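Side-chain contacts in glycosylation Associate Protein 1 (Streptococcus agalactiae serotype V, PDB 6OYC), which probably takes part, as a component of the Gap1-Gap2-Gap3 complex, in the glycosylation and export of secreted proteins through the accessory Sec system: residues Ile80-Asn85 and Pro194-His199; Asp92-Asn97 and Val102-Thr107. All coordinates share one frame; numbering follows the deposited sequence.

Contact 1 of 2, residues Ile80-Asn85 and Pro194-His199; sequences IQEIGN and PKKAIH
The Schellman motif that ends helix 76-80 places Glu82 opposite a 3-10 turn, where its carboxylate meets Lys196 and, through a water, His199. Glu82 is the first residue to leave the helix, and its positive phi of 61° goes with two bonds back into the last helical turn. From there the side chain, extended beyond CG, runs toward residues 194-199. Its OE1 offers the syn lone pair, on the side of the other oxygen, to Lys196 NZ at 2.9 Å, a hydrogen-bonded salt bridge. The lysine does not come straight at the carboxylate. A bend at its second torsion (chi2 -64°) swings the chain across the acid, bringing CD within 3.4 Å of Glu82 OE2. OE2 lies along CD and CE of the lysine, with NZ somewhat farther from it than from OE1. A water donates to Glu82 OE2 at 3.2 Å, accepts from Lys196 NZ at 3.3 Å, and lies 3.1 Å from His199 NE2. The His199 ring approaches the acid obliquely, CD2 being 3.8 Å from Glu82 OE2, and Ile198 CG2, of the same turn, covers one face of the ring over its centre. Within the turn, His199 N donates to Lys196 O, an i to i+3 bond; both side chains lie on the side facing Glu82. Lys196 NZ has a second acidic partner, Glu176, so the ammonium is shared by two carboxylates, and the side chains of Glu82 and Lys196 both rest on Ile178 of strand 177-182. A surface salt bridge with a bridging water here links the capped end of helix 76-80, which follows the outer strand 73-75 of the parallel sheet, to a loop between the last strands of the antiparallel sheet.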
# COMPACT_ATOMS: atom_id res chain seq x y z
N ILE A 80 -23.33 -7.86 -3.75
CA ILE A 80 -23.80 -9.06 -3.06
C ILE A 80 -24.54 -8.70 -1.79
O ILE A 80 -25.67 -9.14 -1.56
CB ILE A 80 -22.61 -9.99 -2.77
CG1 ILE A 80 -21.98 -10.44 -4.08
CG2 ILE A 80 -23.04 -11.17 -1.90
CD1 ILE A 80 -20.75 -11.29 -3.87
N GLN A 81 -23.91 -7.89 -0.93
CA GLN A 81 -24.43 -7.68 0.41
C GLN A 81 -25.59 -6.69 0.47
O GLN A 81 -26.06 -6.42 1.58
CB GLN A 81 -23.30 -7.21 1.34
CG GLN A 81 -22.26 -8.28 1.64
CD GLN A 81 -21.15 -7.74 2.51
OE1 GLN A 81 -20.06 -7.43 2.02
NE2 GLN A 81 -21.44 -7.60 3.82
N GLU A 82 -26.04 -6.14 -0.67
CA GLU A 82 -27.22 -5.26 -0.73
C GLU A 82 -27.02 -4.01 0.12
O GLU A 82 -27.92 -3.57 0.84
CB GLU A 82 -28.50 -5.99 -0.32
CG GLU A 82 -28.86 -7.09 -1.29
CD GLU A 82 -30.05 -7.92 -0.85
OE1 GLU A 82 -30.76 -7.54 0.11
OE2 GLU A 82 -30.26 -8.98 -1.47
N ILE A 83 -25.82 -3.45 0.05
CA ILE A 83 -25.51 -2.32 0.90
C ILE A 83 -26.19 -1.05 0.38
O ILE A 83 -26.83 -0.32 1.15
CB ILE A 83 -23.98 -2.19 1.05
CG1 ILE A 83 -23.51 -3.28 2.02
CG2 ILE A 83 -23.56 -0.81 1.55
CD1 ILE A 83 -22.12 -3.77 1.75
N GLY A 84 -26.11 -0.78 -0.92
CA GLY A 84 -26.84 0.38 -1.40
C GLY A 84 -26.25 1.68 -0.86
O GLY A 84 -25.05 1.78 -0.56
N ASN A 85 -27.09 2.69 -0.74
CA ASN A 85 -26.60 3.99 -0.30
C ASN A 85 -26.89 4.18 1.19
O ASN A 85 -27.77 4.93 1.60
CB ASN A 85 -27.21 5.08 -1.16
CG ASN A 85 -26.83 6.46 -0.69
OD1 ASN A 85 -25.67 6.73 -0.38
ND2 ASN A 85 -27.81 7.37 -0.66
N PRO A 194 -31.43 -18.50 0.99
CA PRO A 194 -32.43 -18.92 -0.02
C PRO A 194 -33.42 -17.82 -0.36
O PRO A 194 -33.94 -17.80 -1.49
CB PRO A 194 -33.12 -20.12 0.64
CG PRO A 194 -32.16 -20.59 1.71
CD PRO A 194 -31.42 -19.37 2.18
N LYS A 195 -33.69 -16.90 0.57
CA LYS A 195 -34.57 -15.78 0.27
C LYS A 195 -33.96 -14.78 -0.70
O LYS A 195 -34.67 -13.88 -1.16
CB LYS A 195 -34.96 -15.07 1.56
CG LYS A 195 -35.89 -15.90 2.41
CD LYS A 195 -35.91 -15.41 3.83
CE LYS A 195 -37.35 -15.22 4.28
NZ LYS A 195 -38.13 -16.47 4.04
N LYS A 196 -32.68 -14.90 -1.01
CA LYS A 196 -32.01 -14.03 -1.96
C LYS A 196 -31.64 -14.75 -3.24
O LYS A 196 -31.08 -14.12 -4.14
CB LYS A 196 -30.74 -13.43 -1.32
CG LYS A 196 -30.98 -12.78 0.03
CD LYS A 196 -31.89 -11.58 -0.10
CE LYS A 196 -32.06 -10.90 1.23
NZ LYS A 196 -32.61 -9.51 1.10
N ALA A 197 -31.95 -16.05 -3.35
CA ALA A 197 -31.56 -16.86 -4.50
C ALA A 197 -31.97 -16.24 -5.82
O ALA A 197 -31.33 -16.48 -6.85
CB ALA A 197 -32.15 -18.27 -4.42
N ILE A 198 -33.04 -15.46 -5.82
CA ILE A 198 -33.45 -14.67 -6.98
C ILE A 198 -32.28 -13.97 -7.67
O ILE A 198 -32.15 -14.00 -8.90
CB ILE A 198 -34.54 -13.66 -6.53
CG1 ILE A 198 -35.23 -13.03 -7.73
CG2 ILE A 198 -34.03 -12.63 -5.52
CD1 ILE A 198 -35.87 -14.06 -8.56
N HIS A 199 -31.37 -13.36 -6.90
CA HIS A 199 -30.31 -12.56 -7.48
C HIS A 199 -29.09 -13.38 -7.91
O HIS A 199 -28.11 -12.79 -8.37
CB HIS A 199 -29.88 -11.47 -6.50
CG HIS A 199 -31.01 -10.67 -5.95
ND1 HIS A 199 -31.77 -9.83 -6.73
CD2 HIS A 199 -31.52 -10.58 -4.70
CE1 HIS A 199 -32.71 -9.26 -5.99
NE2 HIS A 199 -32.58 -9.70 -4.75
O HOH W 1 -33.43 -8.66 -1.96

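Contact 2 of 2, residues Asp92-Asn97 and Val102-Thr107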
# COMPACT_ATOMS: atom_id res chain seq x y z
N ASP A 92 -19.14 4.22 18.09
CA ASP A 92 -18.39 4.30 19.34
C ASP A 92 -18.54 2.97 20.05
O ASP A 92 -19.62 2.66 20.57
CB ASP A 92 -18.92 5.45 20.20
CG ASP A 92 -18.21 5.56 21.55
OD1 ASP A 92 -17.35 4.71 21.92
OD2 ASP A 92 -18.54 6.54 22.26
N PHE A 93 -17.46 2.19 20.08
CA PHE A 93 -17.55 0.84 20.65
C PHE A 93 -18.01 0.86 22.10
O PHE A 93 -18.53 -0.15 22.59
CB PHE A 93 -16.20 0.13 20.52
CG PHE A 93 -15.25 0.49 21.63
CD1 PHE A 93 -14.47 1.64 21.54
CD2 PHE A 93 -15.16 -0.29 22.78
CE1 PHE A 93 -13.60 2.00 22.58
CE2 PHE A 93 -14.29 0.06 23.81
CZ PHE A 93 -13.51 1.20 23.70
N ARG A 94 -17.82 1.98 22.82
CA ARG A 94 -18.23 2.05 24.22
C ARG A 94 -19.74 1.98 24.38
O ARG A 94 -20.23 1.70 25.49
CB ARG A 94 -17.69 3.34 24.86
CG ARG A 94 -16.19 3.37 25.07
CD ARG A 94 -15.74 4.72 25.61
NE ARG A 94 -16.11 4.89 27.01
CZ ARG A 94 -15.36 4.54 28.06
NH1 ARG A 94 -14.14 4.00 27.91
NH2 ARG A 94 -15.84 4.75 29.28
N GLN A 95 -20.50 2.22 23.32
CA GLN A 95 -21.96 2.23 23.40
C GLN A 95 -22.61 0.96 22.86
O GLN A 95 -23.83 0.93 22.67
CB GLN A 95 -22.50 3.46 22.67
CG GLN A 95 -21.88 4.71 23.26
CD GLN A 95 -22.68 5.95 23.01
OE1 GLN A 95 -23.92 5.94 23.09
NE2 GLN A 95 -21.99 7.04 22.71
N LEU A 96 -21.83 -0.10 22.61
CA LEU A 96 -22.39 -1.37 22.17
C LEU A 96 -23.03 -2.11 23.35
O LEU A 96 -22.83 -1.77 24.53
CB LEU A 96 -21.32 -2.24 21.53
CG LEU A 96 -20.66 -1.55 20.34
CD1 LEU A 96 -19.55 -2.40 19.74
CD2 LEU A 96 -21.72 -1.24 19.30
N ASN A 97 -23.79 -3.15 23.02
CA ASN A 97 -24.52 -3.92 24.03
C ASN A 97 -23.59 -4.96 24.67
O ASN A 97 -23.76 -6.17 24.54
CB ASN A 97 -25.76 -4.57 23.42
CG ASN A 97 -26.87 -3.57 23.19
OD1 ASN A 97 -27.07 -2.66 23.97
ND2 ASN A 97 -27.58 -3.73 22.10
N VAL A 102 -18.99 -4.70 32.20
CA VAL A 102 -17.63 -4.83 31.64
C VAL A 102 -16.81 -3.59 32.03
O VAL A 102 -17.34 -2.51 32.30
CB VAL A 102 -17.64 -5.01 30.11
CG1 VAL A 102 -18.35 -6.31 29.73
CG2 VAL A 102 -18.28 -3.80 29.42
N ASP A 103 -15.48 -3.76 32.07
CA ASP A 103 -14.55 -2.65 32.24
C ASP A 103 -13.61 -2.57 31.03
O ASP A 103 -13.37 -3.56 30.34
CB ASP A 103 -13.73 -2.80 33.54
CG ASP A 103 -12.98 -4.12 33.60
OD1 ASP A 103 -11.91 -4.21 32.94
OD2 ASP A 103 -13.42 -5.05 34.31
N PHE A 104 -13.07 -1.39 30.77
CA PHE A 104 -12.24 -1.17 29.60
C PHE A 104 -10.80 -0.92 30.03
O PHE A 104 -10.53 -0.03 30.84
CB PHE A 104 -12.75 0.03 28.78
CG PHE A 104 -14.19 -0.09 28.36
CD1 PHE A 104 -14.63 -1.18 27.64
CD2 PHE A 104 -15.09 0.91 28.67
CE1 PHE A 104 -15.97 -1.27 27.22
CE2 PHE A 104 -16.42 0.83 28.27
CZ PHE A 104 -16.86 -0.26 27.54
N THR A 105 -9.87 -1.69 29.48
CA THR A 105 -8.45 -1.46 29.69
C THR A 105 -7.89 -0.89 28.39
O THR A 105 -7.84 -1.60 27.38
CB THR A 105 -7.72 -2.75 30.08
OG1 THR A 105 -8.30 -3.30 31.27
CG2 THR A 105 -6.22 -2.47 30.30
N TYR A 106 -7.48 0.38 28.43
CA TYR A 106 -6.87 1.06 27.29
C TYR A 106 -5.36 0.78 27.29
O TYR A 106 -4.64 1.20 28.20
CB TYR A 106 -7.16 2.56 27.35
CG TYR A 106 -8.55 2.91 26.88
CD1 TYR A 106 -9.69 2.42 27.55
CD2 TYR A 106 -8.75 3.70 25.74
CE1 TYR A 106 -10.97 2.72 27.12
CE2 TYR A 106 -10.04 3.99 25.29
CZ TYR A 106 -11.14 3.50 25.97
OH TYR A 106 -12.40 3.80 25.52
N THR A 107 -4.89 0.06 26.29
CA THR A 107 -3.45 -0.15 26.14
C THR A 107 -2.95 0.88 25.13
O THR A 107 -3.76 1.62 24.56
CB THR A 107 -3.14 -1.58 25.67
OG1 THR A 107 -3.14 -1.65 24.23
CG2 THR A 107 -4.16 -2.58 26.24
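Phe93, Phe104 and Tyr106 supply the aromatic part of this contact, and Arg94 and the Tyr106 hydroxyl the polar part. Phe93 turns its edge to the face of Phe104 in a T-shaped pair, the ring centroids 5.5 Å apart and the planes at 74°. Phe93 CE2 sits over the CD1-CE1 side of Phe104, 4.0 Å from Phe104 CE1. Tyr106 comes at Phe93 from the opposite direction: its OH lies near the plane of the phenylalanine ring, at the edge, 3.4 Å from Phe93 CZ. Phe104 and Tyr106 are two apart on strand 103-106, which is how both rings reach the same 3-10 turn.

Arg94 makes the hydrogen bond. Its chain bends at the third torsion (chi3 73°), and NH1 donates to Tyr106 OH at 3.0 Å, nearly in the guanidinium plane, with an N-H...O angle of 158°. The same group has Phe104 over one of its faces, NH1 standing 3.3 Å from Phe104 CD2, but the two planes are steeply tilted and do not stack. Arg94 CG meanwhile covers the rim of one face of Phe93.

Side-chain and backbone bonds together shape the turn. Asp92 OD1 accepts from Arg94 N at 2.9 Å, met from above its carboxylate plane, forming an Asx turn; Gln95 N donates to Asp92 O, and Phe93 O takes the indole NH of Trp98. Phe93 and Tyr106 both touch Val111 on the neighbouring strand. The phenol oxygen thus serves as an acceptor at the edge of an otherwise apolar ring cluster, and the guanidinium joins that cluster through one directed bond and contact with a ring.

Along the chain the order is 80-85, 92-97, 102-107, 194-199, so contact 2 falls wholly between the two halves of contact 1. Their centres are 32 Å apart and their nearest atoms about 17 Å, so they do not meet. Both border the long antiparallel sheet, at its two ends: contact 2 packs the incoming loop against its first, outermost strand, 103-106, while contact 1 ties the loop between strands 190-192 and 204-205 to the end of helix 76-80. That helix directly follows strand 73-75, an outer strand of the seven-stranded parallel sheet. Contact 1 therefore joins the antiparallel excursion back to the parallel-sheet part; contact 2 is local.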